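Local coordinates for endoglucanase FnCel5A (Fervidobacterium nodosum, PDB 3NCO), which probably hydrolyses internal beta-1,4-glucosidic bonds of cellulose, as an endoglucanase of glycosyl hydrolase family 5, at residues G298-Y302 / L313-A317; Y41-F47 / R83-V87; N180-Y184 / S201-E206; F47-K51 / V90-L96. All coordinates share one frame; numbering follows the deposited sequence.

Contact 1 (G298-Y302 / L313-A317)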
loop_
_atom_site.group_PDB
_atom_site.type_symbol
_atom_site.label_atom_id
_atom_site.label_comp_id
_atom_site.label_asym_id
_atom_site.label_seq_id
_atom_site.Cartn_x
_atom_site.Cartn_y
_atom_site.Cartn_z
ATOM N N GLY A 298 11.370 -7.016 8.547
ATOM C CA GLY A 298 12.054 -8.016 7.673
ATOM C C GLY A 298 12.387 -7.595 6.255
ATOM O O GLY A 298 13.307 -8.170 5.635
ATOM N N PHE A 299 11.633 -6.622 5.724
ATOM C CA PHE A 299 11.910 -6.090 4.375
ATOM C C PHE A 299 12.546 -4.678 4.486
ATOM O O PHE A 299 12.610 -3.940 3.489
ATOM C CB PHE A 299 10.622 -5.929 3.539
ATOM C CG PHE A 299 9.958 -7.246 3.155
ATOM C CD1 PHE A 299 9.970 -7.720 1.829
ATOM C CD2 PHE A 299 9.248 -7.953 4.116
ATOM C CE1 PHE A 299 9.329 -8.920 1.485
ATOM C CE2 PHE A 299 8.599 -9.116 3.793
ATOM C CZ PHE A 299 8.646 -9.608 2.460
ATOM N N GLY A 300 13.021 -4.320 5.663
ATOM C CA GLY A 300 13.263 -2.899 6.029
ATOM C C GLY A 300 14.412 -2.191 5.354
ATOM O O GLY A 300 15.470 -2.799 5.093
ATOM N N LEU A 301 14.219 -0.901 5.069
ATOM C CA LEU A 301 15.320 -0.045 4.582
ATOM C C LEU A 301 16.102 0.650 5.675
ATOM O O LEU A 301 17.271 1.056 5.456
ATOM C CB LEU A 301 14.800 1.061 3.627
ATOM C CG LEU A 301 14.097 0.568 2.347
ATOM C CD1 LEU A 301 13.676 1.724 1.452
ATOM C CD2 LEU A 301 15.038 -0.363 1.578
ATOM N N TYR A 302 15.454 0.828 6.824
ATOM C CA TYR A 302 16.045 1.627 7.878
ATOM C C TYR A 302 16.406 0.747 9.053
ATOM O O TYR A 302 15.537 0.037 9.585
ATOM C CB TYR A 302 15.053 2.676 8.307
ATOM C CG TYR A 302 15.601 3.658 9.309
ATOM C CD1 TYR A 302 16.485 4.685 8.913
ATOM C CD2 TYR A 302 15.238 3.586 10.656
ATOM C CE1 TYR A 302 16.986 5.619 9.856
ATOM C CE2 TYR A 302 15.704 4.532 11.593
ATOM C CZ TYR A 302 16.546 5.534 11.200
ATOM O OH TYR A 302 16.974 6.402 12.140
ATOM N N LEU A 313 20.653 -0.574 -0.800
ATOM C CA LEU A 313 19.249 -0.983 -0.923
ATOM C C LEU A 313 18.306 0.221 -0.946
ATOM O O LEU A 313 17.350 0.233 -1.739
ATOM C CB LEU A 313 18.814 -1.947 0.184
ATOM C CG LEU A 313 17.407 -2.556 0.015
ATOM C CD1 LEU A 313 17.343 -3.378 -1.263
ATOM C CD2 LEU A 313 17.113 -3.423 1.242
ATOM N N THR A 314 18.540 1.193 -0.057
ATOM C CA THR A 314 17.628 2.356 0.029
ATOM C C THR A 314 17.651 3.132 -1.259
ATOM O O THR A 314 16.607 3.538 -1.777
ATOM C CB THR A 314 17.932 3.241 1.268
ATOM O OG1 THR A 314 17.725 2.451 2.450
ATOM C CG2 THR A 314 17.042 4.490 1.310
ATOM N N THR A 315 18.862 3.329 -1.776
ATOM C CA THR A 315 19.000 4.007 -3.083
ATOM C C THR A 315 18.305 3.215 -4.206
ATOM O O THR A 315 17.694 3.798 -5.109
ATOM C CB THR A 315 20.489 4.280 -3.385
ATOM O OG1 THR A 315 21.023 5.085 -2.320
ATOM C CG2 THR A 315 20.654 5.006 -4.719
ATOM N N SER A 316 18.372 1.889 -4.138
ATOM C CA SER A 316 17.572 1.057 -5.088
ATOM C C SER A 316 16.081 1.345 -5.070
ATOM O O SER A 316 15.448 1.375 -6.144
ATOM C CB SER A 316 17.751 -0.446 -4.840
ATOM O OG SER A 316 19.057 -0.858 -5.288
ATOM N N ALA A 317 15.537 1.529 -3.858
ATOM C CA ALA A 317 14.088 1.769 -3.718
ATOM C C ALA A 317 13.672 3.193 -4.101
ATOM O O ALA A 317 12.507 3.436 -4.491
ATOM C CB ALA A 317 13.636 1.492 -2.250
#
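Leu301 packs against Leu313, Thr314 and Ala317 in a small, buried and mainly apolar contact. It ties the loop after the last barrel strand, 289-292, to helix 313-318 near the C-terminus. Leu301 directs its CB toward the helix and shares its two methyl groups between successive turns. CD2 of Leu301 lies 3.6 Å from CG of Leu313, and these two side chains cross at about a right angle. CD1 of Leu301 comes within 3.7 Å of CB of Ala317, one turn further on. The root of the leucine meets the threonine, with CB of Leu301 3.4 Å from OG1 of Thr314. This hydroxyl also lies 3.3 Å from the backbone O of Leu301, but the angle is too poor for a hydrogen bond. OG1 stands anti to the carbonyl carbon of Thr314 (chi1 -62°) and is hydrogen-bonded instead to the backbone O of Ile310. Tyr292 of the barrel touches Leu301, Leu313 and Ala317, and Trp309 touches Leu301 and Thr314. Replacing Leu301 by alanine would probably open a gap against the helix and leave Leu313 and Ala317 without the methyl groups they pack on. The Thr314 hydroxyl is satisfied by Ile310, which implies that fit and burial, rather than directed bonds, join these two segments.

Contact 2 (Y41-F47 / R83-V87)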
loop_
_atom_site.group_PDB
_atom_site.type_symbol
_atom_site.label_atom_id
_atom_site.label_comp_id
_atom_site.label_asym_id
_atom_site.label_seq_id
_atom_site.Cartn_x
_atom_site.Cartn_y
_atom_site.Cartn_z
ATOM N N TYR A 41 6.760 0.346 16.410
ATOM C CA TYR A 41 5.854 1.328 16.997
ATOM C C TYR A 41 6.269 2.627 16.344
ATOM O O TYR A 41 7.469 2.966 16.371
ATOM C CB TYR A 41 6.022 1.416 18.525
ATOM C CG TYR A 41 5.095 2.460 19.109
ATOM C CD1 TYR A 41 3.762 2.158 19.293
ATOM C CD2 TYR A 41 5.559 3.757 19.432
ATOM C CE1 TYR A 41 2.856 3.110 19.797
ATOM C CE2 TYR A 41 4.657 4.736 19.904
ATOM C CZ TYR A 41 3.318 4.386 20.074
ATOM O OH TYR A 41 2.410 5.308 20.573
ATOM N N ILE A 42 5.311 3.351 15.766
ATOM C CA ILE A 42 5.656 4.553 14.979
ATOM C C ILE A 42 6.083 5.733 15.863
ATOM O O ILE A 42 5.308 6.254 16.651
ATOM C CB ILE A 42 4.511 4.954 14.009
ATOM C CG1 ILE A 42 4.139 3.742 13.108
ATOM C CG2 ILE A 42 4.939 6.223 13.186
ATOM C CD1 ILE A 42 2.916 3.908 12.288
ATOM N N GLU A 43 7.333 6.117 15.706
ATOM C CA GLU A 43 7.892 7.274 16.394
ATOM C C GLU A 43 7.676 8.491 15.530
ATOM O O GLU A 43 7.776 8.422 14.308
ATOM C CB GLU A 43 9.420 7.056 16.694
ATOM C CG GLU A 43 9.685 5.808 17.609
ATOM C CD GLU A 43 11.217 5.467 17.895
ATOM O OE1 GLU A 43 12.090 6.400 17.748
ATOM O OE2 GLU A 43 11.570 4.276 18.324
ATOM N N ASP A 44 7.397 9.639 16.164
ATOM C CA ASP A 44 7.187 10.860 15.372
ATOM C C ASP A 44 8.409 11.156 14.530
ATOM O O ASP A 44 8.283 11.696 13.411
ATOM C CB ASP A 44 6.971 12.049 16.325
ATOM C CG ASP A 44 5.591 12.046 16.980
ATOM O OD1 ASP A 44 4.802 11.091 16.758
ATOM O OD2 ASP A 44 5.320 13.041 17.741
ATOM N N GLU A 45 9.599 10.861 15.062
ATOM C CA GLU A 45 10.871 11.156 14.337
ATOM C C GLU A 45 10.960 10.387 13.009
ATOM O O GLU A 45 11.649 10.797 12.105
ATOM C CB GLU A 45 12.125 10.854 15.179
ATOM C CG GLU A 45 12.299 9.319 15.391
ATOM C CD GLU A 45 13.399 8.900 16.362
ATOM O OE1 GLU A 45 14.520 8.510 15.898
ATOM O OE2 GLU A 45 13.147 8.956 17.614
ATOM N N TYR A 46 10.254 9.257 12.894
ATOM C CA TYR A 46 10.336 8.458 11.670
ATOM C C TYR A 46 9.961 9.273 10.442
ATOM O O TYR A 46 10.560 9.099 9.362
ATOM C CB TYR A 46 9.402 7.259 11.743
ATOM C CG TYR A 46 9.866 6.122 12.660
ATOM C CD1 TYR A 46 11.135 6.133 13.247
ATOM C CD2 TYR A 46 9.054 5.015 12.845
ATOM C CE1 TYR A 46 11.555 5.060 14.075
ATOM C CE2 TYR A 46 9.453 3.945 13.634
ATOM C CZ TYR A 46 10.708 3.958 14.215
ATOM O OH TYR A 46 11.095 2.888 15.017
ATOM N N PHE A 47 8.968 10.140 10.611
ATOM C CA PHE A 47 8.499 10.931 9.421
ATOM C C PHE A 47 9.504 12.000 8.976
ATOM O O PHE A 47 9.665 12.253 7.750
ATOM C CB PHE A 47 7.098 11.479 9.650
ATOM C CG PHE A 47 6.095 10.411 9.887
ATOM C CD1 PHE A 47 5.750 9.530 8.865
ATOM C CD2 PHE A 47 5.505 10.260 11.129
ATOM C CE1 PHE A 47 4.813 8.483 9.083
ATOM C CE2 PHE A 47 4.583 9.227 11.376
ATOM C CZ PHE A 47 4.224 8.356 10.348
ATOM N N ARG A 83 -5.001 8.270 17.900
ATOM C CA ARG A 83 -3.653 7.826 17.531
ATOM C C ARG A 83 -3.401 7.983 16.029
ATOM O O ARG A 83 -2.331 8.516 15.620
ATOM C CB ARG A 83 -3.482 6.322 17.906
ATOM C CG ARG A 83 -2.126 5.676 17.527
ATOM C CD ARG A 83 -0.928 6.444 18.039
ATOM N NE ARG A 83 0.291 5.828 17.546
ATOM C CZ ARG A 83 1.481 6.420 17.543
ATOM N NH1 ARG A 83 1.624 7.660 18.040
ATOM N NH2 ARG A 83 2.540 5.748 17.033
ATOM N N VAL A 84 -4.334 7.449 15.214
ATOM C CA VAL A 84 -4.148 7.565 13.755
ATOM C C VAL A 84 -4.085 9.060 13.329
ATOM O O VAL A 84 -3.260 9.456 12.482
ATOM C CB VAL A 84 -5.203 6.725 12.966
ATOM C CG1 VAL A 84 -5.012 6.864 11.468
ATOM C CG2 VAL A 84 -5.063 5.261 13.321
ATOM N N LYS A 85 -4.968 9.865 13.910
ATOM C CA LYS A 85 -4.978 11.313 13.603
ATOM C C LYS A 85 -3.648 11.927 13.984
ATOM O O LYS A 85 -3.114 12.790 13.265
ATOM C CB LYS A 85 -6.094 12.063 14.328
ATOM C CG LYS A 85 -7.450 11.856 13.719
ATOM C CD LYS A 85 -8.599 12.320 14.598
ATOM C CE LYS A 85 -8.915 13.806 14.453
ATOM N NZ LYS A 85 -10.244 14.072 15.128
ATOM N N HIS A 86 -3.124 11.533 15.136
ATOM C CA HIS A 86 -1.805 12.039 15.518
ATOM C C HIS A 86 -0.730 11.662 14.493
ATOM O O HIS A 86 0.072 12.489 14.053
ATOM C CB HIS A 86 -1.393 11.555 16.899
ATOM C CG HIS A 86 0.039 11.846 17.211
ATOM N ND1 HIS A 86 0.477 13.104 17.593
ATOM C CD2 HIS A 86 1.145 11.072 17.110
ATOM C CE1 HIS A 86 1.794 13.072 17.766
ATOM N NE2 HIS A 86 2.223 11.845 17.479
ATOM N N VAL A 87 -0.758 10.392 14.060
ATOM C CA VAL A 87 0.277 9.916 13.151
ATOM C C VAL A 87 0.164 10.597 11.767
ATOM O O VAL A 87 1.161 10.911 11.107
ATOM C CB VAL A 87 0.145 8.370 13.036
ATOM C CG1 VAL A 87 0.852 7.847 11.857
ATOM C CG2 VAL A 87 0.658 7.728 14.304
HETATM O O HOH W 1 4.540 8.484 17.755
#
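Tyr41 lays its ring over the guanidinium group of Arg83, with the two planes only 6° apart. NH2 of Arg83 sits over the ring face, 3.4 Å from CZ of Tyr41. The tyrosine OH in turn lies above the centre of the guanidinium, 3.4 Å from CZ of Arg83. CG2 of Val87 covers the opposite face of the guanidinium, so the group is sandwiched between the two residues, which would limit its tilting. Ile42 comes next and offers its carbonyl. NH2 of Arg83 donates to O of Ile42 over 2.8 Å, on a lone pair in the carbonyl plane, and the acceptor lies in the guanidinium plane. A water accepts from NH1 of Arg83 and donates to both O of Ile42 and OD1 of Asp44. Asp44 uses the syn side of OD1 to receive NE2 of His86 at 2.8 Å. The carboxylate and imidazole planes are turned 33° apart. Phe47 ends the segment, with its CZ 3.7 Å from CG1 of Val87. The chain of Arg83 bends at chi2 (53°), which turns its end toward the loop, where NE also forms a salt bridge with Glu35. A methionine in place of Arg83 would probably leave the carbonyl of Ile42 without this donor and Glu35 without this countercharge. The contact joins the loop before helix 44-53 and its first turn to the middle of helix 78-93. Beneath both lies strand 57-60, where Phe47 touches Val58 and Val87 touches Ile60.

Contact 3 (N180-Y184 / S201-E206)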
loop_
_atom_site.group_PDB
_atom_site.type_symbol
_atom_site.label_atom_id
_atom_site.label_comp_id
_atom_site.label_asym_id
_atom_site.label_seq_id
_atom_site.Cartn_x
_atom_site.Cartn_y
_atom_site.Cartn_z
ATOM N N ASN A 180 -7.435 -10.490 -5.531
ATOM C CA ASN A 180 -6.514 -11.642 -5.476
ATOM C C ASN A 180 -5.110 -11.237 -5.019
ATOM O O ASN A 180 -4.094 -11.453 -5.699
ATOM C CB ASN A 180 -6.475 -12.394 -6.804
ATOM C CG ASN A 180 -6.320 -13.888 -6.608
ATOM O OD1 ASN A 180 -7.297 -14.642 -6.676
ATOM N ND2 ASN A 180 -5.085 -14.328 -6.372
ATOM N N TRP A 181 -5.081 -10.659 -3.825
ATOM C CA TRP A 181 -3.816 -10.194 -3.209
ATOM C C TRP A 181 -3.152 -9.049 -3.968
ATOM O O TRP A 181 -1.944 -8.791 -3.742
ATOM C CB TRP A 181 -2.800 -11.341 -3.094
ATOM C CG TRP A 181 -3.340 -12.493 -2.431
ATOM C CD1 TRP A 181 -3.650 -13.727 -2.991
ATOM C CD2 TRP A 181 -3.645 -12.589 -1.061
ATOM N NE1 TRP A 181 -4.124 -14.562 -2.031
ATOM C CE2 TRP A 181 -4.131 -13.902 -0.832
ATOM C CE3 TRP A 181 -3.536 -11.717 0.007
ATOM C CZ2 TRP A 181 -4.527 -14.338 0.418
ATOM C CZ3 TRP A 181 -3.942 -12.151 1.268
ATOM C CH2 TRP A 181 -4.411 -13.455 1.462
ATOM N N SER A 182 -3.884 -8.409 -4.893
ATOM C CA SER A 182 -3.323 -7.283 -5.653
ATOM C C SER A 182 -2.159 -7.725 -6.588
ATOM O O SER A 182 -1.317 -6.921 -7.011
ATOM C CB SER A 182 -3.051 -6.094 -4.678
ATOM O OG SER A 182 -4.278 -5.867 -3.931
ATOM N N ASN A 183 -2.216 -8.989 -6.985
ATOM C CA ASN A 183 -1.232 -9.509 -7.934
ATOM C C ASN A 183 -1.511 -8.910 -9.329
ATOM O O ASN A 183 -2.688 -8.757 -9.732
ATOM C CB ASN A 183 -1.324 -11.027 -7.962
ATOM C CG ASN A 183 -0.428 -11.651 -9.035
ATOM O OD1 ASN A 183 -0.781 -11.681 -10.218
ATOM N ND2 ASN A 183 0.726 -12.146 -8.612
ATOM N N TYR A 184 -0.433 -8.504 -10.006
ATOM C CA TYR A 184 -0.501 -7.723 -11.255
ATOM C C TYR A 184 -1.454 -8.357 -12.268
ATOM O O TYR A 184 -2.149 -7.634 -12.984
ATOM C CB TYR A 184 0.920 -7.538 -11.875
ATOM C CG TYR A 184 1.318 -8.771 -12.623
ATOM C CD1 TYR A 184 1.015 -8.903 -13.980
ATOM C CD2 TYR A 184 1.884 -9.857 -11.956
ATOM C CE1 TYR A 184 1.288 -10.065 -14.666
ATOM C CE2 TYR A 184 2.152 -11.077 -12.653
ATOM C CZ TYR A 184 1.854 -11.139 -14.018
ATOM O OH TYR A 184 2.070 -12.318 -14.705
ATOM N N SER A 201 -4.304 0.414 -7.511
ATOM C CA SER A 201 -3.009 -0.046 -7.007
ATOM C C SER A 201 -2.804 -1.555 -7.106
ATOM O O SER A 201 -3.709 -2.309 -6.798
ATOM C CB SER A 201 -2.881 0.396 -5.551
ATOM O OG SER A 201 -1.666 -0.058 -5.016
ATOM N N PHE A 202 -1.583 -1.968 -7.484
ATOM C CA PHE A 202 -1.219 -3.416 -7.415
ATOM C C PHE A 202 0.035 -3.536 -6.587
ATOM O O PHE A 202 0.641 -2.507 -6.284
ATOM C CB PHE A 202 -1.037 -4.081 -8.798
ATOM C CG PHE A 202 0.253 -3.696 -9.528
ATOM C CD1 PHE A 202 1.251 -4.639 -9.750
ATOM C CD2 PHE A 202 0.424 -2.389 -10.043
ATOM C CE1 PHE A 202 2.444 -4.274 -10.473
ATOM C CE2 PHE A 202 1.593 -2.027 -10.729
ATOM C CZ PHE A 202 2.581 -2.963 -10.936
ATOM N N HIS A 203 0.321 -4.739 -6.128
ATOM C CA HIS A 203 1.529 -5.010 -5.378
ATOM C C HIS A 203 2.390 -5.966 -6.159
ATOM O O HIS A 203 1.862 -6.812 -6.888
ATOM C CB HIS A 203 1.172 -5.651 -4.065
ATOM C CG HIS A 203 0.365 -4.750 -3.189
ATOM N ND1 HIS A 203 -0.157 -5.166 -1.995
ATOM C CD2 HIS A 203 0.019 -3.455 -3.343
ATOM C CE1 HIS A 203 -0.797 -4.152 -1.428
ATOM N NE2 HIS A 203 -0.705 -3.100 -2.234
ATOM N N TYR A 204 3.705 -5.824 -6.032
ATOM C CA TYR A 204 4.610 -6.601 -6.854
ATOM C C TYR A 204 5.670 -7.301 -6.027
ATOM O O TYR A 204 6.508 -6.649 -5.397
ATOM C CB TYR A 204 5.297 -5.775 -7.954
ATOM C CG TYR A 204 5.869 -6.675 -9.043
ATOM C CD1 TYR A 204 5.029 -7.342 -9.935
ATOM C CD2 TYR A 204 7.259 -6.846 -9.173
ATOM C CE1 TYR A 204 5.588 -8.186 -10.917
ATOM C CE2 TYR A 204 7.817 -7.659 -10.128
ATOM C CZ TYR A 204 6.978 -8.319 -10.999
ATOM O OH TYR A 204 7.502 -9.104 -11.975
ATOM N N TYR A 205 5.629 -8.634 -6.084
ATOM C CA TYR A 205 6.590 -9.486 -5.383
ATOM C C TYR A 205 7.079 -10.680 -6.230
ATOM O O TYR A 205 7.566 -11.678 -5.685
ATOM C CB TYR A 205 5.906 -10.041 -4.144
ATOM C CG TYR A 205 5.653 -8.983 -3.091
ATOM C CD1 TYR A 205 6.692 -8.493 -2.319
ATOM C CD2 TYR A 205 4.329 -8.507 -2.822
ATOM C CE1 TYR A 205 6.479 -7.572 -1.321
ATOM C CE2 TYR A 205 4.111 -7.579 -1.803
ATOM C CZ TYR A 205 5.179 -7.110 -1.053
ATOM O OH TYR A 205 4.990 -6.220 -0.029
ATOM N N GLU A 206 6.987 -10.565 -7.554
ATOM C CA GLU A 206 7.521 -11.619 -8.431
ATOM C C GLU A 206 8.995 -11.443 -8.666
ATOM O O GLU A 206 9.461 -10.296 -8.793
ATOM C CB GLU A 206 6.802 -11.604 -9.766
ATOM C CG GLU A 206 5.277 -11.734 -9.545
ATOM C CD GLU A 206 4.951 -12.938 -8.677
ATOM O OE1 GLU A 206 5.531 -14.032 -8.866
ATOM O OE2 GLU A 206 4.146 -12.818 -7.738
HETATM O O HOH W 2 0.556 -9.125 -4.867
HETATM O O HOH W 3 2.047 -8.589 -8.665
#
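Ser182 places its CB over one face of the His203 imidazole, 4.1 Å from the ring centroid and 16° off the normal. This is a CH-pi contact. The serine OG stands anti to its carbonyl carbon and is hydrogen-bonded to the backbone O of Val178; the methylene is what meets the ring. His203 ND1 is hydrogen-bonded to Glu144. The backbones join as well: N of His203 donates to O of Ser182 over 2.9 Å. A water accepts from N of Tyr184 and donates to O of His203. Tyr184 and Phe202 both hold CG between backbone N and carbonyl carbon, the crowded position. At Phe202 this (chi1 74°) carries the ring to the tyrosine, with CD1 of Phe202 3.6 Å from CB of Tyr184. At Tyr184 (chi1 80°) it sets the ring beside Tyr204, pointing the same way, with CD2 of Tyr184 4.2 Å from CE1 at the edge of Tyr204. His241 joins the two: it stacks on the Tyr184 ring and is hydrogen-bonded, through ND1, to OH of Tyr204. The loop 180-184 follows barrel strand 174-177 and packs on the C-terminal end of strand 198-204, the end where barrels of this family carry their active site. Helix 232-252 flanks Tyr184, Phe202 and Tyr204, and strand 256-261 runs alongside.

Contact 4 (F47-K51 / V90-L96)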
loop_
_atom_site.group_PDB
_atom_site.type_symbol
_atom_site.label_atom_id
_atom_site.label_comp_id
_atom_site.label_asym_id
_atom_site.label_seq_id
_atom_site.Cartn_x
_atom_site.Cartn_y
_atom_site.Cartn_z
ATOM N N PHE A 47 8.968 10.140 10.611
ATOM C CA PHE A 47 8.499 10.931 9.421
ATOM C C PHE A 47 9.504 12.000 8.976
ATOM O O PHE A 47 9.665 12.253 7.750
ATOM C CB PHE A 47 7.098 11.479 9.650
ATOM C CG PHE A 47 6.095 10.411 9.887
ATOM C CD1 PHE A 47 5.750 9.530 8.865
ATOM C CD2 PHE A 47 5.505 10.260 11.129
ATOM C CE1 PHE A 47 4.813 8.483 9.083
ATOM C CE2 PHE A 47 4.583 9.227 11.376
ATOM C CZ PHE A 47 4.224 8.356 10.348
ATOM N N LYS A 48 10.200 12.602 9.940
ATOM C CA LYS A 48 11.257 13.549 9.630
ATOM C C LYS A 48 12.393 12.802 8.929
ATOM O O LYS A 48 12.937 13.289 7.956
ATOM C CB LYS A 48 11.763 14.247 10.919
ATOM C CG LYS A 48 12.973 15.145 10.701
ATOM C CD LYS A 48 13.437 15.742 12.022
ATOM C CE LYS A 48 14.766 16.504 11.808
ATOM N NZ LYS A 48 15.308 17.199 13.013
ATOM N N ILE A 49 12.698 11.597 9.408
ATOM C CA ILE A 49 13.739 10.725 8.798
ATOM C C ILE A 49 13.408 10.332 7.361
ATOM O O ILE A 49 14.219 10.426 6.443
ATOM C CB ILE A 49 13.947 9.511 9.717
ATOM C CG1 ILE A 49 14.642 9.979 11.006
ATOM C CG2 ILE A 49 14.750 8.395 9.071
ATOM C CD1 ILE A 49 14.536 9.009 12.164
ATOM N N ILE A 50 12.187 9.870 7.186
ATOM C CA ILE A 50 11.720 9.527 5.854
ATOM C C ILE A 50 11.785 10.703 4.874
ATOM O O ILE A 50 12.233 10.567 3.729
ATOM C CB ILE A 50 10.264 8.932 5.954
ATOM C CG1 ILE A 50 10.308 7.565 6.692
ATOM C CG2 ILE A 50 9.595 8.772 4.533
ATOM C CD1 ILE A 50 8.926 7.006 7.042
ATOM N N LYS A 51 11.300 11.858 5.317
ATOM C CA LYS A 51 11.277 13.022 4.417
ATOM C C LYS A 51 12.708 13.436 4.116
ATOM O O LYS A 51 13.026 13.664 2.948
ATOM C CB LYS A 51 10.511 14.188 5.043
ATOM C CG LYS A 51 10.477 15.505 4.153
ATOM C CD LYS A 51 9.663 15.294 2.882
ATOM C CE LYS A 51 9.607 16.580 2.003
ATOM N NZ LYS A 51 8.625 16.369 0.899
ATOM N N VAL A 90 1.521 14.254 12.113
ATOM C CA VAL A 90 2.972 14.343 12.094
ATOM C C VAL A 90 3.519 14.114 10.679
ATOM O O VAL A 90 4.469 14.759 10.260
ATOM C CB VAL A 90 3.579 13.314 13.068
ATOM C CG1 VAL A 90 5.083 13.329 12.976
ATOM C CG2 VAL A 90 3.152 13.595 14.493
ATOM N N ALA A 91 2.952 13.171 9.937
ATOM C CA ALA A 91 3.532 12.964 8.608
ATOM C C ALA A 91 3.274 14.169 7.688
ATOM O O ALA A 91 4.145 14.575 6.947
ATOM C CB ALA A 91 2.935 11.689 7.982
ATOM N N LEU A 92 2.089 14.768 7.799
ATOM C CA LEU A 92 1.750 15.970 7.005
ATOM C C LEU A 92 2.603 17.142 7.457
ATOM O O LEU A 92 2.977 18.013 6.650
ATOM C CB LEU A 92 0.265 16.298 7.134
ATOM C CG LEU A 92 -0.742 15.394 6.472
ATOM C CD1 LEU A 92 -2.136 15.872 6.878
ATOM C CD2 LEU A 92 -0.523 15.404 4.932
ATOM N N LYS A 93 2.932 17.156 8.741
ATOM C CA LYS A 93 3.780 18.200 9.258
ATOM C C LYS A 93 5.158 18.155 8.592
ATOM O O LYS A 93 5.785 19.177 8.401
ATOM C CB LYS A 93 3.902 18.091 10.802
ATOM C CG LYS A 93 5.023 18.929 11.407
ATOM C CD LYS A 93 5.204 18.624 12.920
ATOM C CE LYS A 93 6.141 19.661 13.584
ATOM N NZ LYS A 93 6.314 19.354 15.049
ATOM N N ASN A 94 5.594 16.938 8.231
ATOM C CA ASN A 94 6.902 16.735 7.602
ATOM C C ASN A 94 6.767 16.687 6.076
ATOM O O ASN A 94 7.655 16.169 5.373
ATOM C CB ASN A 94 7.513 15.424 8.119
ATOM C CG ASN A 94 8.094 15.586 9.486
ATOM O OD1 ASN A 94 9.200 16.102 9.643
ATOM N ND2 ASN A 94 7.321 15.176 10.507
ATOM N N ASP A 95 5.680 17.265 5.568
ATOM C CA ASP A 95 5.516 17.484 4.115
ATOM C C ASP A 95 5.562 16.176 3.305
ATOM O O ASP A 95 6.075 16.133 2.168
ATOM C CB ASP A 95 6.546 18.474 3.596
ATOM C CG ASP A 95 6.307 19.885 4.112
ATOM O OD1 ASP A 95 5.170 20.209 4.517
ATOM O OD2 ASP A 95 7.266 20.682 4.092
ATOM N N LEU A 96 4.989 15.120 3.870
ATOM C CA LEU A 96 4.805 13.864 3.116
ATOM C C LEU A 96 3.376 13.786 2.652
ATOM O O LEU A 96 2.486 14.222 3.382
ATOM C CB LEU A 96 5.091 12.667 4.034
ATOM C CG LEU A 96 6.563 12.563 4.462
ATOM C CD1 LEU A 96 6.735 11.577 5.673
ATOM C CD2 LEU A 96 7.460 12.099 3.310
#
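Phe47 rests one ring face on Ala91, whose CB lies 3.9 Å from the ring centroid in a CH-pi contact. CD1 of Leu96 fills the space at the edge of the ring, 3.9 Å from CD1 of Phe47. CG1 of Val90 approaches obliquely, 3.6 Å from CD2 of Phe47. Asn94 is a second bump, set against the backbone of helix 44-53 at Phe47 and Lys48. Its OD1 lies 3.3 Å from CA of Lys48. ND2 donates to O of Val90 over 2.9 Å, which probably limits the turning of the amide. That carbonyl also accepts from N of Asn94, on the opposite face of its plane. Helices 44-53 and 78-93 are neighbours on the outside of the TIM barrel, and helix 78-93 ends here in a Schellman motif. Asp95, with positive phi, is its C-prime residue; Leu96 N reaches Ala91 O and Asp95 N reaches Leu92 O. Lys51 drapes over this turn. Bent at chi2 (67°), its chain passes O of Asn94, and NZ donates to O of Asp95 from above the carbonyl plane over 2.9 Å. Leu96 sets CD2 between Ile50 and Lys51, 4.1 Å from CG2 of Ile50.

In the fold
Contacts 2 and 4 are two stations along one helix pair, 44-53 and 78-93. They share Phe47, and their centres are 9 Å apart. They meet where O of Asp44 lies 3.6 Å from CG1 of Val90. Contact 1 touches contacts 3 and 4, and comes within about 5 Å of contact 2 at the nearest atoms. OH of Tyr302 packs 3.6 Å from CD1 of Ile49, on the helix of contact 4, and CE1 of Phe299 lies 4.2 Å from CE1 of Tyr205 in contact 3. Contact 3 is about 27 Å, centre to centre, from contacts 2 and 4, on the opposite side of the chain's centre. A phosphate, probably from crystallisation, lies about 4 Å from Gly300. Of the four, contact 3 sits at the active-site end of the barrel.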